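PDB 4PJ2: lysozyme from Meretrix lusoria, which hydrolyses the beta-1,4 linkages of bacterial peptidoglycan, killing Gram-positive cells such as Micrococcus luteus, and also cleaves chitin. Local coordinates for residues C68-A80 with E87-G99. Residues are numbered along the deposited sequence; the frame is centred on the assembly and turned at random. Where two conformers were deposited one is given.
Sequences CVQNYMKRYAKWA and EGFAREHNGGPRG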
# COMPACT_ATOMS: atom_id res chain seq x y z
N CYS D 68 -10.52 -14.63 -3.99
CA CYS D 68 -10.14 -13.31 -3.55
C CYS D 68 -9.47 -12.54 -4.69
O CYS D 68 -9.82 -11.39 -4.94
CB CYS D 68 -9.22 -13.44 -2.33
SG CYS D 68 -8.71 -11.85 -1.62
N VAL D 69 -8.54 -13.18 -5.39
CA VAL D 69 -7.90 -12.55 -6.54
C VAL D 69 -8.93 -12.17 -7.60
O VAL D 69 -8.91 -11.05 -8.11
CB VAL D 69 -6.81 -13.46 -7.15
CG1 VAL D 69 -6.22 -12.82 -8.39
CG2 VAL D 69 -5.73 -13.75 -6.13
N GLN D 70 -9.84 -13.09 -7.92
CA GLN D 70 -10.91 -12.79 -8.87
C GLN D 70 -11.73 -11.57 -8.44
O GLN D 70 -12.02 -10.69 -9.27
CB GLN D 70 -11.85 -13.99 -9.05
CG GLN D 70 -11.22 -15.19 -9.73
CD GLN D 70 -11.07 -15.02 -11.24
OE1 GLN D 70 -11.12 -13.92 -11.76
NE2 GLN D 70 -10.88 -16.13 -11.93
N ASN D 71 -12.12 -11.52 -7.18
CA ASN D 71 -12.90 -10.39 -6.65
C ASN D 71 -12.10 -9.10 -6.66
O ASN D 71 -12.65 -8.05 -6.94
CB ASN D 71 -13.38 -10.64 -5.23
CG ASN D 71 -14.44 -11.70 -5.13
OD1 ASN D 71 -15.01 -12.13 -6.13
ND2 ASN D 71 -14.73 -12.13 -3.91
N TYR D 72 -10.81 -9.16 -6.33
CA TYR D 72 -9.94 -8.00 -6.35
C TYR D 72 -9.85 -7.40 -7.75
O TYR D 72 -9.96 -6.19 -7.93
CB TYR D 72 -8.56 -8.39 -5.85
CG TYR D 72 -7.72 -7.23 -5.38
CD1 TYR D 72 -6.78 -6.62 -6.22
CD2 TYR D 72 -7.82 -6.76 -4.08
CE1 TYR D 72 -5.98 -5.57 -5.76
CE2 TYR D 72 -7.03 -5.70 -3.63
CZ TYR D 72 -6.12 -5.11 -4.47
OH TYR D 72 -5.32 -4.09 -4.00
N MET D 73 -9.67 -8.26 -8.76
CA MET D 73 -9.57 -7.79 -10.12
C MET D 73 -10.92 -7.23 -10.60
O MET D 73 -10.94 -6.24 -11.29
CB MET D 73 -9.05 -8.90 -11.06
CG MET D 73 -7.66 -9.43 -10.69
SD MET D 73 -6.49 -8.11 -10.37
CE MET D 73 -5.38 -8.96 -9.25
N LYS D 74 -12.01 -7.89 -10.23
CA LYS D 74 -13.35 -7.39 -10.57
C LYS D 74 -13.57 -5.99 -9.99
O LYS D 74 -14.15 -5.12 -10.64
CB LYS D 74 -14.41 -8.35 -10.04
CG LYS D 74 -15.84 -7.96 -10.34
CD LYS D 74 -16.81 -9.07 -9.95
CE LYS D 74 -18.27 -8.63 -9.98
NZ LYS D 74 -19.19 -9.70 -9.53
N ARG D 75 -13.10 -5.77 -8.77
CA ARG D 75 -13.25 -4.48 -8.13
C ARG D 75 -12.38 -3.40 -8.77
O ARG D 75 -12.87 -2.28 -8.99
CB ARG D 75 -12.92 -4.60 -6.64
CG ARG D 75 -12.98 -3.28 -5.90
CD ARG D 75 -12.91 -3.49 -4.40
NE ARG D 75 -13.15 -2.22 -3.72
CZ ARG D 75 -13.52 -2.13 -2.45
NH1 ARG D 75 -13.62 -3.22 -1.71
NH2 ARG D 75 -13.77 -0.93 -1.91
N TYR D 76 -11.12 -3.71 -9.06
CA TYR D 76 -10.14 -2.67 -9.37
C TYR D 76 -9.65 -2.58 -10.81
O TYR D 76 -9.29 -1.50 -11.27
CB TYR D 76 -8.94 -2.81 -8.45
CG TYR D 76 -9.18 -2.42 -7.03
CD1 TYR D 76 -9.62 -1.14 -6.71
CD2 TYR D 76 -8.92 -3.31 -5.99
CE1 TYR D 76 -9.78 -0.77 -5.40
CE2 TYR D 76 -9.09 -2.93 -4.67
CZ TYR D 76 -9.53 -1.65 -4.39
OH TYR D 76 -9.69 -1.18 -3.10
N ALA D 77 -9.52 -3.71 -11.51
CA ALA D 77 -8.70 -3.71 -12.71
C ALA D 77 -9.27 -2.82 -13.83
O ALA D 77 -8.57 -1.99 -14.39
CB ALA D 77 -8.51 -5.14 -13.21
N LYS D 78 -10.54 -2.99 -14.15
CA LYS D 78 -11.13 -2.20 -15.22
C LYS D 78 -10.97 -0.71 -14.95
O LYS D 78 -10.58 0.06 -15.82
CB LYS D 78 -12.61 -2.52 -15.36
CG LYS D 78 -13.29 -1.70 -16.42
CD LYS D 78 -14.75 -2.13 -16.61
CE LYS D 78 -15.42 -1.44 -17.78
NZ LYS D 78 -14.84 -1.91 -19.08
N TRP D 79 -11.28 -0.32 -13.73
CA TRP D 79 -11.42 1.09 -13.37
C TRP D 79 -10.07 1.79 -13.26
O TRP D 79 -10.00 3.01 -13.31
CB TRP D 79 -12.24 1.19 -12.08
CG TRP D 79 -13.50 0.39 -12.23
CD1 TRP D 79 -13.81 -0.78 -11.61
CD2 TRP D 79 -14.58 0.67 -13.11
NE1 TRP D 79 -15.02 -1.25 -12.04
CE2 TRP D 79 -15.52 -0.37 -12.96
CE3 TRP D 79 -14.84 1.70 -14.01
CZ2 TRP D 79 -16.71 -0.39 -13.68
CZ3 TRP D 79 -16.01 1.66 -14.73
CH2 TRP D 79 -16.93 0.62 -14.56
N ALA D 80 -9.01 1.01 -13.13
CA ALA D 80 -7.65 1.55 -13.14
C ALA D 80 -7.13 1.76 -14.57
O ALA D 80 -6.04 2.29 -14.75
CB ALA D 80 -6.71 0.61 -12.39
N GLU D 87 -1.38 -9.64 -18.18
CA GLU D 87 -0.43 -8.56 -17.97
C GLU D 87 -1.01 -7.57 -16.96
O GLU D 87 -0.33 -7.15 -16.03
CB GLU D 87 -0.06 -7.80 -19.25
CG GLU D 87 0.90 -6.62 -18.94
CD GLU D 87 1.17 -5.69 -20.11
OE1 GLU D 87 0.49 -5.79 -21.15
OE2 GLU D 87 2.08 -4.84 -19.96
N GLY D 88 -2.28 -7.22 -17.13
CA GLY D 88 -2.95 -6.31 -16.22
C GLY D 88 -3.17 -6.93 -14.85
O GLY D 88 -2.81 -6.34 -13.82
N PHE D 89 -3.74 -8.12 -14.83
CA PHE D 89 -4.12 -8.74 -13.56
C PHE D 89 -2.90 -9.07 -12.70
O PHE D 89 -2.93 -8.89 -11.49
CB PHE D 89 -4.95 -10.00 -13.78
CG PHE D 89 -6.25 -9.78 -14.54
CD1 PHE D 89 -6.60 -10.63 -15.58
CD2 PHE D 89 -7.13 -8.75 -14.20
CE1 PHE D 89 -7.79 -10.45 -16.28
CE2 PHE D 89 -8.33 -8.57 -14.90
CZ PHE D 89 -8.65 -9.42 -15.93
N ALA D 90 -1.85 -9.62 -13.32
CA ALA D 90 -0.61 -9.89 -12.59
C ALA D 90 -0.04 -8.62 -11.96
O ALA D 90 0.41 -8.64 -10.81
CB ALA D 90 0.43 -10.56 -13.53
N ARG D 91 -0.01 -7.55 -12.73
CA ARG D 91 0.54 -6.29 -12.23
C ARG D 91 -0.33 -5.65 -11.12
O ARG D 91 0.20 -5.06 -10.20
CB ARG D 91 0.82 -5.31 -13.38
CG ARG D 91 1.94 -5.80 -14.31
CD ARG D 91 2.23 -4.85 -15.46
NE ARG D 91 2.74 -3.56 -15.03
CZ ARG D 91 2.84 -2.49 -15.81
NH1 ARG D 91 2.44 -2.53 -17.08
NH2 ARG D 91 3.30 -1.35 -15.30
N GLU D 92 -1.65 -5.83 -11.19
CA GLU D 92 -2.53 -5.44 -10.08
C GLU D 92 -2.25 -6.28 -8.86
O GLU D 92 -2.21 -5.80 -7.75
CB GLU D 92 -4.00 -5.63 -10.47
CG GLU D 92 -4.49 -4.73 -11.59
CD GLU D 92 -4.62 -3.31 -11.16
OE1 GLU D 92 -5.74 -2.96 -10.70
OE2 GLU D 92 -3.66 -2.55 -11.31
N HIS D 93 -2.05 -7.57 -9.08
CA HIS D 93 -1.81 -8.44 -7.96
C HIS D 93 -0.54 -8.07 -7.21
O HIS D 93 -0.53 -8.05 -5.99
CB HIS D 93 -1.72 -9.88 -8.41
CG HIS D 93 -1.72 -10.80 -7.25
ND1 HIS D 93 -2.83 -11.00 -6.47
CD2 HIS D 93 -0.73 -11.52 -6.68
CE1 HIS D 93 -2.54 -11.81 -5.48
NE2 HIS D 93 -1.27 -12.15 -5.58
N ASN D 94 0.50 -7.72 -7.96
CA ASN D 94 1.79 -7.37 -7.38
C ASN D 94 1.82 -5.95 -6.84
O ASN D 94 2.50 -5.68 -5.86
CB ASN D 94 2.87 -7.54 -8.46
CG ASN D 94 4.27 -7.29 -7.94
OD1 ASN D 94 5.00 -6.46 -8.48
ND2 ASN D 94 4.63 -7.97 -6.88
N GLY D 95 1.07 -5.05 -7.49
CA GLY D 95 1.19 -3.63 -7.22
C GLY D 95 -0.00 -2.91 -6.64
O GLY D 95 0.09 -1.71 -6.42
N GLY D 96 -1.11 -3.61 -6.39
CA GLY D 96 -2.31 -2.96 -5.86
C GLY D 96 -3.23 -2.42 -6.94
O GLY D 96 -3.07 -2.74 -8.11
N PRO D 97 -4.22 -1.59 -6.56
CA PRO D 97 -5.28 -1.18 -7.48
C PRO D 97 -4.81 -0.48 -8.74
O PRO D 97 -5.54 -0.53 -9.72
CB PRO D 97 -6.13 -0.25 -6.63
CG PRO D 97 -5.98 -0.81 -5.27
CD PRO D 97 -4.51 -1.14 -5.18
N ARG D 98 -3.65 0.17 -8.72
CA ARG D 98 -3.09 0.82 -9.90
C ARG D 98 -1.77 0.17 -10.31
O ARG D 98 -0.98 0.78 -11.04
CB ARG D 98 -2.86 2.30 -9.64
CG ARG D 98 -4.14 3.08 -9.36
CD ARG D 98 -3.93 4.57 -9.55
NE ARG D 98 -3.67 4.93 -10.95
CZ ARG D 98 -2.48 5.28 -11.44
NH1 ARG D 98 -1.40 5.31 -10.67
NH2 ARG D 98 -2.37 5.59 -12.73
N GLY D 99 -1.52 -1.05 -9.86
CA GLY D 99 -0.27 -1.74 -10.16
C GLY D 99 0.04 -1.81 -11.65
O GLY D 99 1.19 -1.70 -12.06
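The 68-76 and 87-95 segments of helices 62-76 and 86-95 in this GH22 invertebrate-type lysozyme cross almost at right angles, their axes 10.4 Å apart at the closest point, and form a buried helix-helix interface that carries substrate-binding Y72 and H93. M73 enters at the crossing. Its unbranched chain, bent at CB-CG (chi2 -47°), lays SD alongside E92 CB at 3.5 Å and brings CE up to the backbone O of F89. The same sulfur makes a Met-aromatic contact, SD lying 5.2 Å from the F89 ring centroid and oblique to the ring. M73 CG packs against ring atom CD2 in van der Waals contact, while the small methyl of A77 meets the edge of that ring near its plane. One turn before M73, the branched chain of V69 reaches H93 through CG2, 3.8 Å from CE1, the two side chains crossing at about a right angle. The imidazole is itself held at both nitrogens, NE2 by F38 O and ND1 by Y44 OH, and lies beside E18, the predicted proton donor. Beyond the helix, G96 turns the chain with a positive phi that favours glycine, and P97 follows. Proline's fixed ring suits this place: P97 CG stands over one face of the Y76 ring, a CH-pi contact 3.6 Å from the centroid and nearly on its normal. R75 CG covers the opposite face, and D47 holds the tyrosine hydroxyl by a hydrogen bond. P97 CD also touches Y72 OH, whose hydrogen-bond partner is S28 of the bound chain of a putative exported protein. E92, bent back at chi2, has OE2 hydrogen-bonded to C100 and places OE1 2.6 Å from P97 O.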